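Local coordinates for putative glycosylhydrolase (Parabacteroides distasonis, PDB 3S5Q), which is a putative hydrolase of the 3-keto-disaccharide hydrolase family with a concanavalin A-like fold, probably acting on sugars, at residues A31-S36 with Q51-K56; V57-F62 with I209-L214; V78-T83 with I140-Q145. One frame throughout, in Å; residues are numbered along the deposited sequence. Where two conformers were deposited one is given.

The three contacts follow a chain folded into two antiparallel sheets in the concanavalin A-like manner. Contact 1 (31-36 with 51-56) lies at the outer border of the smaller sheet, where strand 31-32 pairs with strand 53-55. Residue 57 then opens contact 2, in which the loop to strand 62-70 meets the C-terminal strand 204-213 of the larger sheet. Contact 3, nested between the two segments of contact 2, joins the sheets through strands 75-82 and 135-143. Centres of contacts 2 and 3 are about 9 Å apart, linked by Phe62 and Ala142; contact 1 lies about 17 and 18 Å from them, and Trp54 packs on Val79 and Cys82 of contact 3.

Contact 1: A31-S36 with Q51-K56; sequences ADYDSS and QSIWTK
Ile53 lies alongside Tyr33 and against Ala31 CB, its side chain pointing the same way as that of the tyrosine. From its root outward, CB faces Tyr33 CB, CG1 comes to 3.7 Å from Tyr33 CB and 3.9 Å from Ala31 CB, and the terminal CD1 is again 3.9 Å from each of those two CB atoms while nearing the start of the tyrosine ring. CG1 stands anti to the backbone N (chi1 -178°), which brings CG1 and CD1 against the two CB atoms. The backbones form a short antiparallel ladder: Asp32 and Trp54 are a hydrogen-bonded pair, Asp32 N giving to Trp54 O at 2.7 Å and Trp54 N to Asp32 O at 2.9 Å. Past Tyr33 the two segments diverge, and a water bridges them, accepting from Asp34 N and donating to Ser52 O. Asp34 OD1 then takes the backbone N of Ser36 at 2.9 Å, an Asx turn. The aliphatic part of Lys56 passes Ala31, and its NZ bonds to Ser29 O. Strand 31-32 is one of the two edge strands of its five-stranded sheet within this chain, with strand 53-55 paired on its other flank to strand 192-195, while Trp38 of strand 38-41 packs on both Tyr33 and Ile53.

Contact 2: V57-F62 with I209-L214; sequences VQYENF and IQLKQL. With EDO (1,2-ethanediol), chain I.
The Tyr59 ring receives Leu211 CD1 on one face, a CH-pi contact in which the methyl stands 4.0 Å from the ring centroid and 17° off the normal; Gln213 OE1 lies at the edge, near the ring plane. Phe62, the other aromatic ring, has Glu60 CA in its plane at the edge, and Phe62 CB touches Leu211 CG at 3.9 Å, the two side chains crossing at about a right angle. Asn61, with positive phi (51°), and Phe62 both face Ala142, a G1 beta bulge where the loop enters strand 62-70 of the larger antiparallel sheet. Phe62 and Gln213 form a non-hydrogen-bonded antiparallel pair, flanked by the bond from Leu214 N to Asn61 O, 2.9 Å. Ile193 of the other sheet touches both Tyr59 and Leu211, so the leucine packs against that sheet as well as the Tyr59 ring. Farther along, a 1,2-ethanediol, probably from the crystallisation liquor, is bonded to Ile209 N through O1 and to Ile209 O through O2.

The Gln213 side chain folds back at chi2 (61°) and spreads its amide across the loop. Its NE2 holds two carbonyls close to the amide plane, Glu60 O at 3.0 Å and the terminal Leu214 O at 2.9 Å, which fixes the rotation of the group and ties down the chain end. The oxygen end of the Gln213 amide takes a water, which donates to OE1 at 2.7 Å and accepts from Glu60 N.

Contact 3: V78-T83 with I140-Q145; sequences VVIYCT and ITAKGQ
Apolar packing carries most of this contact. Val78 and Ile140 reach toward each other tip to tip, Val78 CG1 lying 3.7 Å from Ile140 CD1. Two residues along the strand, Ile80 CD1 points at Ala142 CB at 4.1 Å and comes more loosely to Ile140 CG2. The same CD1 also sits over the centre of the neighbouring Tyr81 ring. Ala142 CB approaches the phenol end obliquely, 3.8 Å from Tyr81 CZ and 3.3 Å from Tyr81 OH.

The polar part is concentrated at the phenol oxygen. Tyr81 OH donates to Gly144 O at 2.7 Å, meeting the acceptor in the carbonyl plane on a lone pair, and Gly144 O in turn lies at the ring edge, near its plane. The hydroxyl also accepts from a water at 2.8 Å, and that water takes a weak bond from Gly144 N; the hydroxyl thus holds Gly144 directly at its carbonyl and, weakly, through the water at its N. Tyr81 has positive phi (57°), at a corner of the chain, which probably helps turn its side chain toward 140-145.

No backbone bond joins the two strands: their axes approach no closer than 10.3 Å and run 10° from parallel. Phe62 flanks both Ile80 and Ala142, and Ile95 packs on Ile140. This is face-to-face packing of two sheets through aliphatic side chains that meet between them, the core of a concanavalin A-like beta sandwich.

Contact 1: A31-S36 with Q51-K56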
# COMPACT_ATOMS: atom_id res chain seq x y z
N ALA A 31 -2.51 14.24 -9.91
CA ALA A 31 -2.09 13.93 -8.53
C ALA A 31 -1.92 15.20 -7.71
O ALA A 31 -1.58 16.25 -8.26
CB ALA A 31 -0.77 13.14 -8.51
N ASP A 32 -2.16 15.07 -6.41
CA ASP A 32 -1.86 16.10 -5.43
C ASP A 32 -0.56 15.74 -4.70
O ASP A 32 -0.51 14.75 -3.95
CB ASP A 32 -3.00 16.24 -4.43
CG ASP A 32 -2.74 17.32 -3.41
OD1 ASP A 32 -1.95 17.10 -2.47
OD2 ASP A 32 -3.34 18.40 -3.56
N TYR A 33 0.46 16.55 -4.90
CA TYR A 33 1.75 16.29 -4.27
C TYR A 33 2.56 17.59 -4.17
O TYR A 33 2.20 18.61 -4.77
CB TYR A 33 2.53 15.25 -5.09
CG TYR A 33 2.86 15.72 -6.47
CD1 TYR A 33 1.88 15.81 -7.45
CD2 TYR A 33 4.16 16.06 -6.82
CE1 TYR A 33 2.19 16.23 -8.72
CE2 TYR A 33 4.46 16.48 -8.09
CZ TYR A 33 3.48 16.57 -9.03
OH TYR A 33 3.79 16.99 -10.29
N ASP A 34 3.63 17.54 -3.38
CA ASP A 34 4.67 18.57 -3.39
C ASP A 34 5.73 18.16 -4.40
O ASP A 34 6.41 17.17 -4.22
CB ASP A 34 5.31 18.69 -2.01
CG ASP A 34 6.15 19.96 -1.85
OD1 ASP A 34 6.97 20.33 -2.75
OD2 ASP A 34 5.98 20.59 -0.78
N SER A 35 5.88 18.97 -5.43
CA SER A 35 6.83 18.68 -6.50
C SER A 35 8.29 18.63 -6.03
O SER A 35 9.16 18.13 -6.75
CB SER A 35 6.68 19.67 -7.65
OG SER A 35 6.90 20.99 -7.21
N SER A 36 8.56 19.12 -4.82
CA SER A 36 9.90 19.03 -4.23
C SER A 36 10.12 17.65 -3.59
O SER A 36 11.25 17.28 -3.26
CB SER A 36 10.14 20.16 -3.21
OG SER A 36 9.63 19.86 -1.92
N GLN A 51 6.13 13.12 2.91
CA GLN A 51 4.85 13.70 2.49
C GLN A 51 4.27 12.79 1.42
O GLN A 51 5.03 12.21 0.63
CB GLN A 51 5.02 15.12 1.95
CG GLN A 51 5.74 16.12 2.85
CD GLN A 51 4.96 16.45 4.13
OE1 GLN A 51 3.72 16.47 4.15
NE2 GLN A 51 5.69 16.75 5.20
N SER A 52 2.93 12.65 1.39
CA SER A 52 2.31 11.66 0.52
C SER A 52 1.92 12.24 -0.84
O SER A 52 1.90 13.47 -1.03
CB SER A 52 1.09 11.03 1.20
OG SER A 52 0.11 12.02 1.40
N ILE A 53 1.64 11.34 -1.78
CA ILE A 53 1.09 11.70 -3.10
C ILE A 53 -0.31 11.11 -3.19
O ILE A 53 -0.53 9.95 -2.81
CB ILE A 53 2.00 11.28 -4.31
CG1 ILE A 53 1.39 11.74 -5.64
CG2 ILE A 53 2.25 9.81 -4.41
CD1 ILE A 53 2.41 11.75 -6.76
N TRP A 54 -1.27 11.92 -3.68
CA TRP A 54 -2.68 11.56 -3.66
C TRP A 54 -3.33 11.69 -5.03
O TRP A 54 -2.98 12.55 -5.83
CB TRP A 54 -3.46 12.49 -2.74
CG TRP A 54 -3.01 12.51 -1.35
CD1 TRP A 54 -2.23 13.45 -0.76
CD2 TRP A 54 -3.32 11.55 -0.32
NE1 TRP A 54 -2.04 13.15 0.57
CE2 TRP A 54 -2.72 12.01 0.87
CE3 TRP A 54 -4.10 10.37 -0.29
CZ2 TRP A 54 -2.82 11.31 2.07
CZ3 TRP A 54 -4.21 9.68 0.91
CH2 TRP A 54 -3.56 10.15 2.08
N THR A 55 -4.31 10.83 -5.26
CA THR A 55 -5.18 10.96 -6.40
C THR A 55 -6.03 12.22 -6.16
O THR A 55 -6.22 12.66 -5.01
CB THR A 55 -6.08 9.72 -6.56
OG1 THR A 55 -6.89 9.54 -5.37
CG2 THR A 55 -5.25 8.45 -6.86
N LYS A 56 -6.51 12.79 -7.26
CA LYS A 56 -7.45 13.89 -7.22
C LYS A 56 -8.90 13.45 -7.23
O LYS A 56 -9.80 14.27 -6.99
CB LYS A 56 -7.20 14.82 -8.41
CG LYS A 56 -6.02 15.74 -8.20
CD LYS A 56 -5.76 16.58 -9.42
CE LYS A 56 -4.94 17.81 -9.07
NZ LYS A 56 -4.62 18.56 -10.30
O HOH W 1 3.78 15.44 -1.51

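Contact 2: V57-F62 with I209-L214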
# COMPACT_ATOMS: atom_id res chain seq x y z
N VAL A 57 -9.14 12.18 -7.54
CA VAL A 57 -10.50 11.62 -7.56
C VAL A 57 -10.55 10.49 -6.53
O VAL A 57 -9.53 9.91 -6.19
CB VAL A 57 -10.93 11.13 -9.01
CG1 VAL A 57 -10.42 12.08 -10.10
CG2 VAL A 57 -10.46 9.76 -9.31
N GLN A 58 -11.74 10.20 -6.01
CA GLN A 58 -11.93 9.14 -5.04
C GLN A 58 -12.32 7.86 -5.75
O GLN A 58 -12.93 7.89 -6.82
CB GLN A 58 -13.03 9.52 -4.04
CG GLN A 58 -12.70 10.73 -3.24
CD GLN A 58 -13.79 11.14 -2.29
OE1 GLN A 58 -14.43 10.31 -1.66
NE2 GLN A 58 -13.99 12.44 -2.16
N TYR A 59 -11.97 6.75 -5.12
CA TYR A 59 -12.17 5.43 -5.70
C TYR A 59 -12.81 4.48 -4.70
O TYR A 59 -12.50 4.51 -3.50
CB TYR A 59 -10.83 4.84 -6.15
CG TYR A 59 -10.18 5.56 -7.32
CD1 TYR A 59 -10.53 5.23 -8.63
CD2 TYR A 59 -9.20 6.50 -7.13
CE1 TYR A 59 -9.95 5.86 -9.73
CE2 TYR A 59 -8.59 7.13 -8.23
CZ TYR A 59 -8.99 6.81 -9.52
OH TYR A 59 -8.41 7.41 -10.59
N GLU A 60 -13.67 3.62 -5.23
CA GLU A 60 -14.25 2.49 -4.51
C GLU A 60 -14.32 1.27 -5.47
O GLU A 60 -14.23 1.42 -6.68
CB GLU A 60 -15.66 2.83 -4.00
CG GLU A 60 -16.60 3.20 -5.09
CD GLU A 60 -17.98 3.56 -4.57
OE1 GLU A 60 -18.25 3.24 -3.37
OE2 GLU A 60 -18.79 4.11 -5.39
N ASN A 61 -14.44 0.07 -4.92
CA ASN A 61 -14.63 -1.13 -5.71
C ASN A 61 -13.60 -1.26 -6.82
O ASN A 61 -13.91 -1.20 -8.01
CB ASN A 61 -16.06 -1.14 -6.25
CG ASN A 61 -17.06 -1.21 -5.15
OD1 ASN A 61 -16.87 -1.98 -4.20
ND2 ASN A 61 -18.13 -0.40 -5.23
N PHE A 62 -12.34 -1.36 -6.40
CA PHE A 62 -11.18 -1.36 -7.32
C PHE A 62 -10.13 -2.39 -6.95
O PHE A 62 -10.14 -2.98 -5.85
CB PHE A 62 -10.48 0.04 -7.37
CG PHE A 62 -9.93 0.50 -6.04
CD1 PHE A 62 -8.65 0.14 -5.64
CD2 PHE A 62 -10.68 1.30 -5.19
CE1 PHE A 62 -8.15 0.51 -4.42
CE2 PHE A 62 -10.19 1.72 -3.94
CZ PHE A 62 -8.90 1.32 -3.56
N ILE A 209 2.01 1.44 -11.42
CA ILE A 209 0.83 1.55 -10.54
C ILE A 209 -0.40 1.68 -11.41
O ILE A 209 -0.57 2.68 -12.11
CB ILE A 209 0.87 2.79 -9.58
CG1 ILE A 209 2.18 2.85 -8.76
CG2 ILE A 209 -0.36 2.76 -8.63
CD1 ILE A 209 2.49 4.24 -8.18
N GLN A 210 -1.28 0.70 -11.34
CA GLN A 210 -2.40 0.59 -12.25
C GLN A 210 -3.69 0.28 -11.47
O GLN A 210 -3.64 -0.30 -10.39
CB GLN A 210 -2.12 -0.56 -13.23
CG GLN A 210 -0.85 -0.37 -14.08
CD GLN A 210 -1.15 -0.55 -15.52
OE1 GLN A 210 -2.24 -0.21 -15.94
NE2 GLN A 210 -0.20 -1.07 -16.28
N LEU A 211 -4.83 0.65 -12.02
CA LEU A 211 -6.07 0.46 -11.29
C LEU A 211 -7.15 -0.04 -12.22
O LEU A 211 -7.33 0.49 -13.35
CB LEU A 211 -6.51 1.76 -10.58
CG LEU A 211 -7.80 1.70 -9.72
CD1 LEU A 211 -7.75 2.67 -8.56
CD2 LEU A 211 -9.10 1.98 -10.65
N LYS A 212 -7.86 -1.06 -11.72
CA LYS A 212 -8.98 -1.66 -12.40
C LYS A 212 -10.23 -1.27 -11.62
O LYS A 212 -10.35 -1.55 -10.44
CB LYS A 212 -8.81 -3.19 -12.47
CG LYS A 212 -10.07 -4.04 -12.84
CD LYS A 212 -10.70 -3.67 -14.20
CE LYS A 212 -11.98 -4.46 -14.49
NZ LYS A 212 -12.70 -4.02 -15.72
N GLN A 213 -11.15 -0.61 -12.31
CA GLN A 213 -12.41 -0.22 -11.74
C GLN A 213 -13.39 -1.38 -11.90
O GLN A 213 -13.78 -1.75 -13.00
CB GLN A 213 -12.94 1.05 -12.41
CG GLN A 213 -14.29 1.51 -11.84
CD GLN A 213 -14.22 1.85 -10.37
OE1 GLN A 213 -13.55 2.81 -9.98
NE2 GLN A 213 -14.92 1.06 -9.54
N LEU A 214 -13.81 -1.95 -10.78
CA LEU A 214 -14.79 -3.02 -10.80
C LEU A 214 -16.21 -2.43 -10.72
O LEU A 214 -16.44 -1.20 -10.61
CB LEU A 214 -14.59 -3.95 -9.63
CG LEU A 214 -13.27 -4.69 -9.50
CD1 LEU A 214 -13.30 -5.48 -8.17
CD2 LEU A 214 -12.98 -5.54 -10.76
OXT LEU A 214 -17.15 -3.24 -10.71
C1 EDO I . 2.59 4.40 -13.04
O1 EDO I . 3.42 4.14 -11.90
C2 EDO I . 1.75 5.64 -12.77
O2 EDO I . 0.41 5.29 -12.38
O HOH W 2 -14.50 4.31 -7.97

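Contact 3: V78-T83 with I140-Q145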
# COMPACT_ATOMS: atom_id res chain seq x y z
N VAL A 78 0.62 2.22 1.25
CA VAL A 78 -0.42 2.60 0.32
C VAL A 78 -1.64 2.91 1.19
O VAL A 78 -1.98 2.15 2.08
CB VAL A 78 -0.75 1.48 -0.68
CG1 VAL A 78 -1.87 1.95 -1.67
CG2 VAL A 78 0.52 1.04 -1.43
N VAL A 79 -2.27 4.04 0.91
CA VAL A 79 -3.39 4.51 1.67
C VAL A 79 -4.66 4.45 0.80
O VAL A 79 -4.70 4.98 -0.32
CB VAL A 79 -3.10 5.96 2.16
CG1 VAL A 79 -4.32 6.55 2.94
CG2 VAL A 79 -1.78 6.03 3.01
N ILE A 80 -5.70 3.80 1.30
CA ILE A 80 -6.95 3.74 0.57
C ILE A 80 -8.08 4.30 1.44
O ILE A 80 -7.90 4.52 2.64
CB ILE A 80 -7.26 2.31 0.08
CG1 ILE A 80 -7.50 1.35 1.28
CG2 ILE A 80 -6.13 1.83 -0.87
CD1 ILE A 80 -8.04 -0.05 0.98
N TYR A 81 -9.20 4.58 0.79
CA TYR A 81 -10.40 5.05 1.45
C TYR A 81 -10.13 6.33 2.26
O TYR A 81 -10.67 6.51 3.35
CB TYR A 81 -10.93 3.95 2.33
CG TYR A 81 -11.34 2.65 1.64
CD1 TYR A 81 -11.49 2.55 0.24
CD2 TYR A 81 -11.74 1.55 2.41
CE1 TYR A 81 -11.93 1.36 -0.36
CE2 TYR A 81 -12.19 0.38 1.83
CZ TYR A 81 -12.29 0.29 0.45
OH TYR A 81 -12.75 -0.88 -0.10
N CYS A 82 -9.29 7.22 1.74
CA CYS A 82 -8.96 8.46 2.46
C CYS A 82 -10.02 9.52 2.24
O CYS A 82 -10.26 9.97 1.12
CB CYS A 82 -7.61 9.02 2.03
SG CYS A 82 -7.15 10.48 3.00
N THR A 83 -10.67 9.94 3.31
CA THR A 83 -11.73 10.95 3.18
C THR A 83 -11.23 12.37 3.49
O THR A 83 -11.99 13.33 3.33
CB THR A 83 -12.87 10.56 4.14
OG1 THR A 83 -12.33 10.46 5.46
CG2 THR A 83 -13.46 9.23 3.70
N ILE A 140 -3.89 -4.87 -4.29
CA ILE A 140 -4.89 -4.57 -3.24
C ILE A 140 -6.26 -4.61 -3.89
O ILE A 140 -6.54 -3.83 -4.79
CB ILE A 140 -4.66 -3.19 -2.60
CG1 ILE A 140 -3.24 -3.09 -1.98
CG2 ILE A 140 -5.85 -2.85 -1.58
CD1 ILE A 140 -2.72 -1.69 -1.79
N THR A 141 -7.10 -5.53 -3.43
CA THR A 141 -8.50 -5.58 -3.89
C THR A 141 -9.30 -4.97 -2.77
O THR A 141 -9.23 -5.44 -1.64
CB THR A 141 -9.01 -7.01 -4.22
OG1 THR A 141 -8.15 -7.62 -5.20
CG2 THR A 141 -10.47 -6.96 -4.78
N ALA A 142 -10.03 -3.90 -3.12
CA ALA A 142 -10.81 -3.08 -2.18
C ALA A 142 -12.25 -3.06 -2.63
O ALA A 142 -12.69 -2.22 -3.43
CB ALA A 142 -10.25 -1.64 -2.11
N LYS A 143 -13.02 -4.01 -2.11
CA LYS A 143 -14.39 -4.17 -2.59
C LYS A 143 -15.32 -3.93 -1.41
O LYS A 143 -15.59 -4.83 -0.63
CB LYS A 143 -14.58 -5.56 -3.20
CG LYS A 143 -15.72 -5.66 -4.19
CD LYS A 143 -16.02 -7.09 -4.52
CE LYS A 143 -16.12 -7.28 -6.00
NZ LYS A 143 -15.87 -8.71 -6.38
N GLY A 144 -15.77 -2.69 -1.28
CA GLY A 144 -16.42 -2.24 -0.06
C GLY A 144 -15.63 -2.63 1.20
O GLY A 144 -14.46 -2.28 1.37
N GLN A 145 -16.30 -3.33 2.11
CA GLN A 145 -15.64 -3.73 3.36
C GLN A 145 -14.70 -4.94 3.25
O GLN A 145 -13.94 -5.23 4.20
CB GLN A 145 -16.67 -3.95 4.43
CG GLN A 145 -17.44 -2.70 4.81
CD GLN A 145 -18.37 -2.94 6.00
OE1 GLN A 145 -19.31 -3.74 5.93
NE2 GLN A 145 -18.11 -2.23 7.11
O HOH W 3 -14.59 -0.01 -1.97